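Local coordinates for putative glucoamylase (PDB 4GL3), which probably acts as a glucoamylase-like glycoside hydrolase that releases glucose from alpha-linked glucans, at residues A[99-103]-A[130-134]; A[93-97]-A[109-113]; A[35-41]-A[51-57]. All blocks are in the same frame, centred on the assembly; numbering follows the deposited sequence.

Contact 1: residues A[99-103]-A[130-134]; sequences GMWAH and MFEGL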
ATOM      1  N   GLY A  99      -7.598  -5.728 -18.900  1.00 22.77           N
ATOM      2  CA  GLY A  99      -6.508  -6.269 -18.105  1.00 19.61           C
ATOM      3  C   GLY A  99      -6.516  -5.916 -16.625  1.00 22.88           C
ATOM      4  O   GLY A  99      -5.635  -6.375 -15.879  1.00 25.55           O
HETATM    5  N   MSE A 100      -7.468  -5.088 -16.194  1.00 20.67           N
HETATM    6  CA  MSE A 100      -7.496  -4.619 -14.819  1.00 19.77           C
HETATM    7  C   MSE A 100      -8.585  -5.365 -14.080  1.00 21.61           C
HETATM    8  O   MSE A 100      -9.561  -5.847 -14.695  1.00 24.64           O
HETATM    9  CB  MSE A 100      -7.753  -3.132 -14.745  1.00 17.94           C
HETATM   10  CG  MSE A 100      -6.855  -2.258 -15.621  1.00 19.91           C
HETATM   11 SE   MSE A 100      -4.997  -2.377 -14.987  0.75 18.75          SE
HETATM   12  CE  MSE A 100      -4.241  -1.190 -16.296  1.00 22.82           C
ATOM     13  N   TRP A 101      -8.454  -5.423 -12.757  1.00 18.62           N
ATOM     14  CA  TRP A 101      -9.518  -5.941 -11.893  1.00 19.68           C
ATOM     15  C   TRP A 101     -10.284  -4.820 -11.209  1.00 17.28           C
ATOM     16  O   TRP A 101      -9.809  -3.667 -11.143  1.00 19.33           O
ATOM     17  CB  TRP A 101      -8.912  -6.905 -10.838  1.00 19.77           C
ATOM     18  CG  TRP A 101      -8.052  -7.993 -11.447  1.00 18.63           C
ATOM     19  CD1 TRP A 101      -8.477  -9.146 -11.996  1.00 22.79           C
ATOM     20  CD2 TRP A 101      -6.608  -7.994 -11.577  1.00 20.32           C
ATOM     21  NE1 TRP A 101      -7.387  -9.914 -12.422  1.00 21.32           N
ATOM     22  CE2 TRP A 101      -6.241  -9.200 -12.187  1.00 22.09           C
ATOM     23  CE3 TRP A 101      -5.608  -7.103 -11.218  1.00 21.23           C
ATOM     24  CZ2 TRP A 101      -4.937  -9.504 -12.467  1.00 21.17           C
ATOM     25  CZ3 TRP A 101      -4.296  -7.401 -11.507  1.00 23.52           C
ATOM     26  CH2 TRP A 101      -3.967  -8.608 -12.093  1.00 19.18           C
ATOM     27  N   ALA A 102     -11.456  -5.192 -10.693  1.00 20.03           N
ATOM     28  CA  ALA A 102     -12.248  -4.395  -9.770  1.00 18.04           C
ATOM     29  C   ALA A 102     -11.553  -4.218  -8.389  1.00 25.05           C
ATOM     30  O   ALA A 102     -10.564  -4.902  -8.074  1.00 23.07           O
ATOM     31  CB  ALA A 102     -13.675  -4.957  -9.632  1.00 16.17           C
ATOM     32  N   HIS A 103     -12.012  -3.224  -7.620  1.00 21.60           N
ATOM     33  CA  HIS A 103     -11.547  -2.991  -6.248  1.00 20.12           C
ATOM     34  C   HIS A 103     -11.868  -4.256  -5.422  1.00 22.19           C
ATOM     35  O   HIS A 103     -11.002  -4.789  -4.739  1.00 22.66           O
ATOM     36  CB  HIS A 103     -12.211  -1.728  -5.737  1.00 21.21           C
ATOM     37  CG  HIS A 103     -11.786  -1.269  -4.369  1.00 23.55           C
ATOM     38  ND1 HIS A 103     -12.046   0.023  -3.924  1.00 24.34           N
ATOM     39  CD2 HIS A 103     -11.182  -1.911  -3.337  1.00 27.21           C
ATOM     40  CE1 HIS A 103     -11.587   0.150  -2.681  1.00 27.95           C
ATOM     41  NE2 HIS A 103     -11.068  -1.010  -2.300  1.00 22.29           N
HETATM   42  N   MSE A 130      -1.775  -4.305  -6.891  1.00 23.23           N
HETATM   43  CA  MSE A 130      -1.601  -5.744  -7.178  1.00 21.21           C
HETATM   44  C   MSE A 130      -0.343  -5.956  -8.046  1.00 23.76           C
HETATM   45  O   MSE A 130       0.460  -6.844  -7.751  1.00 25.08           O
HETATM   46  CB  MSE A 130      -2.857  -6.397  -7.795  1.00 23.82           C
HETATM   47  CG  MSE A 130      -2.592  -7.824  -8.296  1.00 20.99           C
HETATM   48 SE   MSE A 130      -2.186  -9.039  -6.851  0.75 20.10          SE
HETATM   49  CE  MSE A 130      -3.917  -9.109  -6.086  1.00 22.88           C
ATOM     50  N   PHE A 131      -0.165  -5.166  -9.113  1.00 25.05           N
ATOM     51  CA  PHE A 131       1.014  -5.322  -9.986  1.00 24.00           C
ATOM     52  C   PHE A 131       2.308  -4.969  -9.253  1.00 23.98           C
ATOM     53  O   PHE A 131       3.343  -5.531  -9.519  1.00 24.62           O
ATOM     54  CB  PHE A 131       0.854  -4.542 -11.302  1.00 22.79           C
ATOM     55  CG  PHE A 131       0.003  -5.276 -12.327  1.00 23.14           C
ATOM     56  CD1 PHE A 131       0.423  -6.457 -12.845  1.00 22.32           C
ATOM     57  CD2 PHE A 131      -1.256  -4.826 -12.662  1.00 24.17           C
ATOM     58  CE1 PHE A 131      -0.357  -7.206 -13.719  1.00 24.93           C
ATOM     59  CE2 PHE A 131      -2.042  -5.527 -13.566  1.00 23.88           C
ATOM     60  CZ  PHE A 131      -1.588  -6.730 -14.085  1.00 23.15           C
ATOM     61  N   GLU A 132       2.246  -4.024  -8.330  1.00 23.76           N
ATOM     62  CA  GLU A 132       3.424  -3.714  -7.488  1.00 25.99           C
ATOM     63  C   GLU A 132       3.915  -4.995  -6.788  1.00 26.62           C
ATOM     64  O   GLU A 132       5.068  -5.419  -6.917  1.00 26.16           O
ATOM     65  CB  GLU A 132       3.074  -2.572  -6.507  1.00 25.37           C
ATOM     66  CG  GLU A 132       4.231  -2.077  -5.638  1.00 26.43           C
ATOM     67  CD  GLU A 132       3.797  -0.976  -4.681  1.00 32.66           C
ATOM     68  OE1 GLU A 132       2.585  -0.636  -4.590  1.00 28.56           O
ATOM     69  OE2 GLU A 132       4.670  -0.424  -4.001  1.00 36.35           O
ATOM     70  N   GLY A 133       3.004  -5.697  -6.143  1.00 26.12           N
ATOM     71  CA  GLY A 133       3.324  -6.999  -5.614  1.00 30.31           C
ATOM     72  C   GLY A 133       3.698  -8.090  -6.613  1.00 27.37           C
ATOM     73  O   GLY A 133       4.652  -8.815  -6.390  1.00 24.74           O
ATOM     74  N   LEU A 134       2.955  -8.222  -7.715  1.00 24.65           N
ATOM     75  CA  LEU A 134       3.227  -9.293  -8.675  1.00 23.95           C
ATOM     76  C   LEU A 134       4.580  -9.081  -9.341  1.00 26.68           C
ATOM     77  O   LEU A 134       5.291 -10.060  -9.614  1.00 25.34           O
ATOM     78  CB  LEU A 134       2.112  -9.481  -9.711  1.00 23.95           C
ATOM     79  CG  LEU A 134       0.707  -9.945  -9.228  1.00 24.81           C
ATOM     80  CD1 LEU A 134      -0.255 -10.010 -10.448  1.00 23.92           C
ATOM     81  CD2 LEU A 134       0.756 -11.285  -8.485  1.00 21.63           C
TER
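The indole of W101 reaches across to M130 and F131 on helix 124-140. The family belongs to the six-hairpin clan, consistent with an (alpha/alpha)6 toroid; here the loop before strand 104-106 docks on helix 124-140. The aromatic part is the pairing of the six-membered ring of W101 with the ring of F131. The planes are 29° apart, but the rings are slid so that they barely overlap. Contact falls to the far end of the indole: W101 CZ3 lies 3.6 Å from F131 CE2, and W101 CH2 lies 3.6 Å from F131 CZ. With an alanine in place of this phenylalanine, CZ3 and CH2 of the indole would probably lose their neighbour, and a gap would open beside them.

The aliphatic part comes from M130, a selenomethionine. It touches with CG, 3.7 Å from W101 CZ3. Its CG stands anti to the backbone N (chi1 171°), and the chain then bends twice, carrying CE to I54 and S57. L134 adds a looser touch through CD1, 4.3 Å from W101 CH2. L158 of helix 146-161 packs against W101, F131 and L134.

The polar atoms of W101 find partners beyond the two segments: NE1 donates to L89 O, and the backbone N bonds S127 OG. At the edge of the F131 ring, near its plane, G99 O lies 4.4 Å from F131 CE2.

Contact 2: residues A[93-97]-A[109-113]; sequences NTDSY and TGKTI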
ATOM      1  N   ASN A  93     -12.604 -16.854 -16.049  1.00 27.45           N
ATOM      2  CA  ASN A  93     -13.854 -16.717 -15.271  1.00 29.03           C
ATOM      3  C   ASN A  93     -13.801 -15.706 -14.111  1.00 27.90           C
ATOM      4  O   ASN A  93     -14.824 -15.343 -13.537  1.00 29.52           O
ATOM      5  CB  ASN A  93     -14.296 -18.093 -14.809  1.00 29.27           C
ATOM      6  CG  ASN A  93     -14.610 -18.996 -16.017  1.00 38.51           C
ATOM      7  OD1 ASN A  93     -15.230 -18.547 -16.968  1.00 34.27           O
ATOM      8  ND2 ASN A  93     -14.084 -20.208 -16.028  1.00 34.96           N
ATOM      9  N   THR A  94     -12.602 -15.226 -13.813  1.00 24.19           N
ATOM     10  CA  THR A  94     -12.415 -14.112 -12.880  1.00 25.58           C
ATOM     11  C   THR A  94     -12.559 -12.834 -13.650  1.00 23.56           C
ATOM     12  O   THR A  94     -11.847 -12.620 -14.628  1.00 24.16           O
ATOM     13  CB  THR A  94     -11.005 -14.210 -12.253  1.00 24.57           C
ATOM     14  OG1 THR A  94     -10.965 -15.418 -11.477  1.00 23.03           O
ATOM     15  CG2 THR A  94     -10.682 -13.000 -11.410  1.00 21.05           C
ATOM     16  N   ASP A  95     -13.454 -11.954 -13.203  1.00 25.30           N
ATOM     17  CA  ASP A  95     -13.728 -10.721 -13.932  1.00 21.24           C
ATOM     18  C   ASP A  95     -12.528  -9.799 -14.044  1.00 21.40           C
ATOM     19  O   ASP A  95     -11.807  -9.522 -13.042  1.00 20.89           O
ATOM     20  CB  ASP A  95     -14.881  -9.963 -13.286  1.00 24.60           C
ATOM     21  CG  ASP A  95     -16.227 -10.637 -13.498  1.00 28.43           C
ATOM     22  OD1 ASP A  95     -16.401 -11.371 -14.488  1.00 29.37           O
ATOM     23  OD2 ASP A  95     -17.120 -10.441 -12.654  1.00 25.46           O
ATOM     24  N   SER A  96     -12.348  -9.297 -15.264  1.00 19.55           N
ATOM     25  CA  SER A  96     -11.362  -8.282 -15.569  1.00 20.83           C
ATOM     26  C   SER A  96     -11.836  -7.410 -16.737  1.00 20.30           C
ATOM     27  O   SER A  96     -12.688  -7.822 -17.530  1.00 19.57           O
ATOM     28  CB  SER A  96      -9.983  -8.896 -15.900  1.00 20.35           C
ATOM     29  OG  SER A  96      -9.969  -9.742 -17.044  1.00 22.37           O
ATOM     30  N   TYR A  97     -11.261  -6.217 -16.823  1.00 19.44           N
ATOM     31  CA  TYR A  97     -11.675  -5.182 -17.759  1.00 20.08           C
ATOM     32  C   TYR A  97     -10.414  -4.507 -18.276  1.00 19.92           C
ATOM     33  O   TYR A  97      -9.752  -3.841 -17.547  1.00 20.79           O
ATOM     34  CB  TYR A  97     -12.656  -4.173 -17.126  1.00 19.45           C
ATOM     35  CG  TYR A  97     -13.695  -4.853 -16.249  1.00 20.20           C
ATOM     36  CD1 TYR A  97     -13.405  -5.145 -14.905  1.00 24.38           C
ATOM     37  CD2 TYR A  97     -14.950  -5.203 -16.754  1.00 20.31           C
ATOM     38  CE1 TYR A  97     -14.348  -5.788 -14.104  1.00 22.53           C
ATOM     39  CE2 TYR A  97     -15.908  -5.861 -15.966  1.00 20.28           C
ATOM     40  CZ  TYR A  97     -15.598  -6.132 -14.628  1.00 20.72           C
ATOM     41  OH  TYR A  97     -16.471  -6.830 -13.842  1.00 21.12           O
ATOM     42  N   THR A 109     -15.525 -17.014  -6.218  1.00 27.59           N
ATOM     43  CA  THR A 109     -15.935 -17.146  -7.619  1.00 25.36           C
ATOM     44  C   THR A 109     -15.206 -16.218  -8.576  1.00 27.48           C
ATOM     45  O   THR A 109     -15.253 -16.394  -9.784  1.00 27.61           O
ATOM     46  CB  THR A 109     -17.434 -16.825  -7.780  1.00 27.63           C
ATOM     47  OG1 THR A 109     -17.632 -15.424  -7.451  1.00 27.89           O
ATOM     48  CG2 THR A 109     -18.290 -17.802  -6.895  1.00 26.63           C
ATOM     49  N   GLY A 110     -14.555 -15.198  -8.054  1.00 25.77           N
ATOM     50  CA  GLY A 110     -13.858 -14.240  -8.901  1.00 23.64           C
ATOM     51  C   GLY A 110     -14.750 -13.211  -9.601  1.00 24.93           C
ATOM     52  O   GLY A 110     -14.260 -12.484 -10.453  1.00 23.16           O
ATOM     53  N   LYS A 111     -16.034 -13.141  -9.254  1.00 20.78           N
ATOM     54  CA  LYS A 111     -16.931 -12.169  -9.846  1.00 21.78           C
ATOM     55  C   LYS A 111     -16.806 -10.802  -9.146  1.00 23.23           C
ATOM     56  O   LYS A 111     -16.682 -10.703  -7.921  1.00 25.42           O
ATOM     57  CB  LYS A 111     -18.383 -12.709  -9.827  1.00 22.67           C
ATOM     58  CG  LYS A 111     -18.555 -14.071 -10.514  1.00 32.10           C
ATOM     59  CD  LYS A 111     -17.999 -14.105 -11.972  1.00 30.65           C
ATOM     60  CE  LYS A 111     -18.152 -15.490 -12.646  1.00 36.45           C
ATOM     61  NZ  LYS A 111     -17.467 -15.545 -13.998  1.00 34.10           N
ATOM     62  N   THR A 112     -16.815  -9.731  -9.922  1.00 21.69           N
ATOM     63  CA  THR A 112     -16.741  -8.399  -9.370  1.00 20.39           C
ATOM     64  C   THR A 112     -17.835  -8.155  -8.352  1.00 21.63           C
ATOM     65  O   THR A 112     -18.960  -8.564  -8.560  1.00 21.79           O
ATOM     66  CB  THR A 112     -16.841  -7.356 -10.493  1.00 22.27           C
ATOM     67  OG1 THR A 112     -15.663  -7.488 -11.308  1.00 19.97           O
ATOM     68  CG2 THR A 112     -16.973  -5.903  -9.918  1.00 19.85           C
ATOM     69  N   ILE A 113     -17.484  -7.460  -7.267  1.00 21.71           N
ATOM     70  CA  ILE A 113     -18.455  -6.878  -6.282  1.00 23.43           C
ATOM     71  C   ILE A 113     -18.313  -5.381  -6.389  1.00 21.68           C
ATOM     72  O   ILE A 113     -17.240  -4.855  -6.164  1.00 22.97           O
ATOM     73  CB  ILE A 113     -18.156  -7.289  -4.825  1.00 22.19           C
ATOM     74  CG1 ILE A 113     -18.286  -8.814  -4.721  1.00 27.10           C
ATOM     75  CG2 ILE A 113     -19.148  -6.620  -3.824  1.00 22.44           C
ATOM     76  CD1 ILE A 113     -17.698  -9.429  -3.442  1.00 25.47           C
TER
HETATM   77  O   HOH W   1     -17.056 -16.878 -16.673  1.00 37.29           O
HETATM   78  O   HOH W   2     -12.648 -17.562 -11.443  1.00 33.28           O
HETATM   79  O   HOH W   3     -12.840  -7.770 -11.053  1.00 20.40           O
HETATM   80  O   HOH W   4     -18.154 -13.438 -15.157  1.00 49.76           O
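D95 meets G110 and T112 through two hydrogen bonds. Its backbone N donates to G110 O at 2.9 Å; the donor lies 29° out of the plane of the G110 carbonyl. Its carboxylate takes the second: T112 N donates to D95 OD2 at 2.8 Å, nearly straight (167° at the hydrogen), on the anti side and somewhat out of the carboxylate plane. D95 OD1 accepts from a water that also lies by K111 NZ, though that second distance is too short to trust.

K111 has its CB directed away from 93-97, but a bend at chi2 (-53°) brings the chain back. NZ then donates to N93 O at 2.7 Å, in the carbonyl plane and on a lone pair. NZ and D95 OD1 are oppositely charged but too far apart for a salt bridge.

Segment 109-113 enters strand 112-113, an outermost strand of a three-stranded antiparallel sheet, and forms a hairpin with strand 104-106; I113 bonds the backbone of W104. Segment 93-97 runs alongside in roughly the same direction.

The hydroxyl of T112 has two partners. Y97 OH and T112 OG1 share a hydrogen bond of 2.7 Å, in which either may be the donor; OG1 lies at the edge of the tyrosine ring and in its plane. A water hydrogen-bonded to T112 OG1 at 2.8 Å donates to D95 O. T94 OG1 bonds F88 O and accepts from another water, which has a weak bond to T109 O. T109 OG1 in turn receives a weak bond, 3.3 Å long, from K111 N.

Contact 3: residues A[35-41]-A[51-57]; sequences HPESGLA and TATIGGS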
ATOM      1  N   HIS A  35      -8.740 -16.123   1.718  1.00 27.96           N
ATOM      2  CA  HIS A  35      -9.750 -16.998   1.119  1.00 26.14           C
ATOM      3  C   HIS A  35      -9.107 -18.341   0.698  1.00 27.38           C
ATOM      4  O   HIS A  35      -8.105 -18.335   0.008  1.00 27.26           O
ATOM      5  CB  HIS A  35     -10.393 -16.342  -0.107  1.00 26.56           C
ATOM      6  CG  HIS A  35     -11.273 -15.188   0.219  1.00 26.79           C
ATOM      7  ND1 HIS A  35     -12.634 -15.322   0.426  1.00 27.77           N
ATOM      8  CD2 HIS A  35     -10.986 -13.873   0.356  1.00 25.08           C
ATOM      9  CE1 HIS A  35     -13.135 -14.130   0.703  1.00 36.08           C
ATOM     10  NE2 HIS A  35     -12.150 -13.237   0.693  1.00 27.72           N
ATOM     11  N   PRO A  36      -9.696 -19.476   1.076  1.00 29.31           N
ATOM     12  CA  PRO A  36      -9.011 -20.721   0.717  1.00 36.23           C
ATOM     13  C   PRO A  36      -9.006 -21.045  -0.784  1.00 34.92           C
ATOM     14  O   PRO A  36      -8.115 -21.739  -1.247  1.00 32.53           O
ATOM     15  CB  PRO A  36      -9.794 -21.818   1.495  1.00 40.15           C
ATOM     16  CG  PRO A  36     -10.594 -21.093   2.521  1.00 41.06           C
ATOM     17  CD  PRO A  36     -10.859 -19.711   1.953  1.00 36.50           C
ATOM     18  N   GLU A  37     -10.000 -20.580  -1.528  1.00 30.65           N
ATOM     19  CA  GLU A  37     -10.156 -20.963  -2.932  1.00 34.55           C
ATOM     20  C   GLU A  37      -9.156 -20.188  -3.761  1.00 32.88           C
ATOM     21  O   GLU A  37      -8.693 -20.681  -4.766  1.00 35.50           O
ATOM     22  CB  GLU A  37     -11.607 -20.690  -3.445  1.00 40.43           C
ATOM     23  CG  GLU A  37     -12.736 -21.396  -2.651  1.00 49.05           C
ATOM     24  CD  GLU A  37     -13.091 -20.778  -1.260  1.00 51.78           C
ATOM     25  OE1 GLU A  37     -12.508 -19.735  -0.828  1.00 39.54           O
ATOM     26  OE2 GLU A  37     -14.000 -21.335  -0.597  1.00 53.25           O
ATOM     27  N   SER A  38      -8.808 -18.976  -3.332  1.00 28.63           N
ATOM     28  CA  SER A  38      -8.038 -18.073  -4.173  1.00 27.76           C
ATOM     29  C   SER A  38      -6.710 -17.606  -3.605  1.00 28.60           C
ATOM     30  O   SER A  38      -5.864 -17.175  -4.380  1.00 28.90           O
ATOM     31  CB  SER A  38      -8.875 -16.829  -4.477  1.00 29.38           C
ATOM     32  OG  SER A  38      -9.261 -16.131  -3.287  1.00 26.36           O
ATOM     33  N   GLY A  39      -6.558 -17.618  -2.267  1.00 26.06           N
ATOM     34  CA  GLY A  39      -5.416 -16.986  -1.583  1.00 29.66           C
ATOM     35  C   GLY A  39      -5.510 -15.477  -1.409  1.00 29.27           C
ATOM     36  O   GLY A  39      -4.608 -14.837  -0.833  1.00 27.46           O
ATOM     37  N   LEU A  40      -6.591 -14.888  -1.892  1.00 25.10           N
ATOM     38  CA  LEU A  40      -6.776 -13.451  -1.787  1.00 23.88           C
ATOM     39  C   LEU A  40      -7.174 -13.035  -0.366  1.00 24.93           C
ATOM     40  O   LEU A  40      -7.688 -13.841   0.440  1.00 22.70           O
ATOM     41  CB  LEU A  40      -7.820 -12.942  -2.812  1.00 24.19           C
ATOM     42  CG  LEU A  40      -7.559 -13.145  -4.307  1.00 26.12           C
ATOM     43  CD1 LEU A  40      -8.757 -12.683  -5.167  1.00 26.14           C
ATOM     44  CD2 LEU A  40      -6.244 -12.442  -4.710  1.00 24.28           C
ATOM     45  N   ALA A  41      -6.883 -11.773  -0.067  1.00 24.08           N
ATOM     46  CA  ALA A  41      -7.113 -11.188   1.248  1.00 25.13           C
ATOM     47  C   ALA A  41      -8.520 -10.634   1.366  1.00 25.07           C
ATOM     48  O   ALA A  41      -9.068 -10.035   0.419  1.00 25.55           O
ATOM     49  CB  ALA A  41      -6.086 -10.070   1.499  1.00 22.47           C
ATOM     50  N   THR A  51     -15.942 -11.224   0.405  1.00 25.78           N
ATOM     51  CA  THR A  51     -15.220 -10.100  -0.209  1.00 26.55           C
ATOM     52  C   THR A  51     -13.712 -10.217  -0.161  1.00 26.39           C
ATOM     53  O   THR A  51     -13.144 -10.438   0.901  1.00 30.10           O
ATOM     54  CB  THR A  51     -15.586  -8.799   0.502  1.00 30.33           C
ATOM     55  OG1 THR A  51     -16.988  -8.744   0.520  1.00 28.79           O
ATOM     56  CG2 THR A  51     -14.996  -7.523  -0.226  1.00 22.14           C
ATOM     57  N   ALA A  52     -13.084 -10.121  -1.322  1.00 24.69           N
ATOM     58  CA  ALA A  52     -11.616 -10.042  -1.453  1.00 22.98           C
ATOM     59  C   ALA A  52     -11.300  -8.658  -1.980  1.00 24.40           C
ATOM     60  O   ALA A  52     -12.043  -8.096  -2.804  1.00 22.76           O
ATOM     61  CB  ALA A  52     -11.107 -11.095  -2.410  1.00 19.57           C
ATOM     62  N   THR A  53     -10.213  -8.072  -1.510  1.00 21.85           N
ATOM     63  CA  THR A  53      -9.795  -6.776  -2.011  1.00 20.67           C
ATOM     64  C   THR A  53      -8.527  -6.883  -2.832  1.00 22.97           C
ATOM     65  O   THR A  53      -7.551  -7.519  -2.430  1.00 22.26           O
ATOM     66  CB  THR A  53      -9.737  -5.754  -0.875  1.00 22.91           C
ATOM     67  OG1 THR A  53      -9.522  -4.455  -1.432  1.00 30.11           O
ATOM     68  CG2 THR A  53      -8.667  -6.146   0.192  1.00 21.32           C
ATOM     69  N   ILE A  54      -8.528  -6.277  -4.013  1.00 24.09           N
ATOM     70  CA  ILE A  54      -7.393  -6.462  -4.940  1.00 20.41           C
ATOM     71  C   ILE A  54      -6.115  -5.764  -4.520  1.00 23.54           C
ATOM     72  O   ILE A  54      -5.040  -6.384  -4.639  1.00 20.10           O
ATOM     73  CB  ILE A  54      -7.792  -6.139  -6.408  1.00 20.94           C
ATOM     74  CG1 ILE A  54      -8.684  -7.299  -6.955  1.00 21.88           C
ATOM     75  CG2 ILE A  54      -6.595  -5.856  -7.322  1.00 18.71           C
ATOM     76  CD1 ILE A  54      -8.002  -8.639  -7.324  1.00 20.66           C
ATOM     77  N   GLY A  55      -6.182  -4.493  -4.125  1.00 18.62           N
ATOM     78  CA  GLY A  55      -5.003  -3.753  -3.655  1.00 23.30           C
ATOM     79  C   GLY A  55      -4.383  -4.376  -2.403  1.00 25.48           C
ATOM     80  O   GLY A  55      -3.164  -4.613  -2.324  1.00 24.64           O
ATOM     81  N   GLY A  56      -5.241  -4.678  -1.448  1.00 23.18           N
ATOM     82  CA  GLY A  56      -4.845  -5.396  -0.223  1.00 24.04           C
ATOM     83  C   GLY A  56      -4.276  -6.770  -0.524  1.00 25.82           C
ATOM     84  O   GLY A  56      -3.365  -7.213   0.162  1.00 24.31           O
ATOM     85  N   SER A  57      -4.813  -7.471  -1.518  1.00 22.87           N
ATOM     86  CA  SER A  57      -4.245  -8.789  -1.890  1.00 23.48           C
ATOM     87  C   SER A  57      -2.852  -8.611  -2.488  1.00 27.09           C
ATOM     88  O   SER A  57      -1.965  -9.453  -2.292  1.00 26.63           O
ATOM     89  CB  SER A  57      -5.159  -9.569  -2.819  1.00 23.29           C
ATOM     90  OG  SER A  57      -6.382  -9.900  -2.144  1.00 23.84           O
TER
HETATM   91  O   HOH W   5      -3.239 -12.014  -1.321  1.00 41.21           O
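The imidazole of H35 turns its edge to T51. T51 O lies in the ring plane, 3.0 Å from H35 NE2, which is the donor. Seen from the acceptor the bond is less regular: NE2 sits above the carbonyl plane, 66° out of it, and not on a lone pair. L40 C is also at the ring edge. The ring of H42 stacks with the imidazole, and A52 CB is 3.9 Å from H35 CD2.

Both backbone polar atoms of A41, N and O, are bonded across the contact. T53 N donates to A41 O at 3.0 Å, nearly along the C=O axis. A41 N donates to S57 OG at 2.8 Å. The same hydroxyl donates to T53 O at 2.7 Å. S57 OG is beside its own backbone N (chi1 -65°), which places it between A41 N and the T53 carbonyl one turn back. S57 N bonds T53 O as well, from the opposite face of the carbonyl plane.

T53 is the N-cap of helix 54-69, but its side chain makes no capping bond. Loop 35-41 lies against the junction of strand 51-53 and that helix. The loop includes an ST turn, L40 N to S38 OG, and is also closed by backbone bonds between H35 and both G39 and L40. S38 OG also bonds G107 O.

L40 supplies the apolar part. Its CB is 3.8 Å from A52 CB, and L40 CD2 is 3.6 Å from S57 CB.

The contact is buried. S57 OG both accepts and donates, which should fix its rotation, and it satisfies A41 N inside the protein. Because T51 O can only accept, the bond implies that NE2 of H35 carries a proton.

In the fold
The three contacts cluster on one region of the fold, each pair of centres 12 Å apart. Contact 3 closes before the other two open; contacts 1 and 2 alternate along the chain. Contacts 1 and 3 are joined by a probable hydrogen bond, H103 O to I54 N at 3.0 Å, and M130 CE is 3.5 Å from S57 CB. Contacts 1 and 2 touch where A102 CB lies 3.4 Å from T112 CG2. Contacts 2 and 3 share the three-stranded sheet, reaching its two outermost strands. The side chain of T53 in contact 3 is about 6 Å from a bound TRS molecule, probably from the crystallisation liquor, which may mark a pocket.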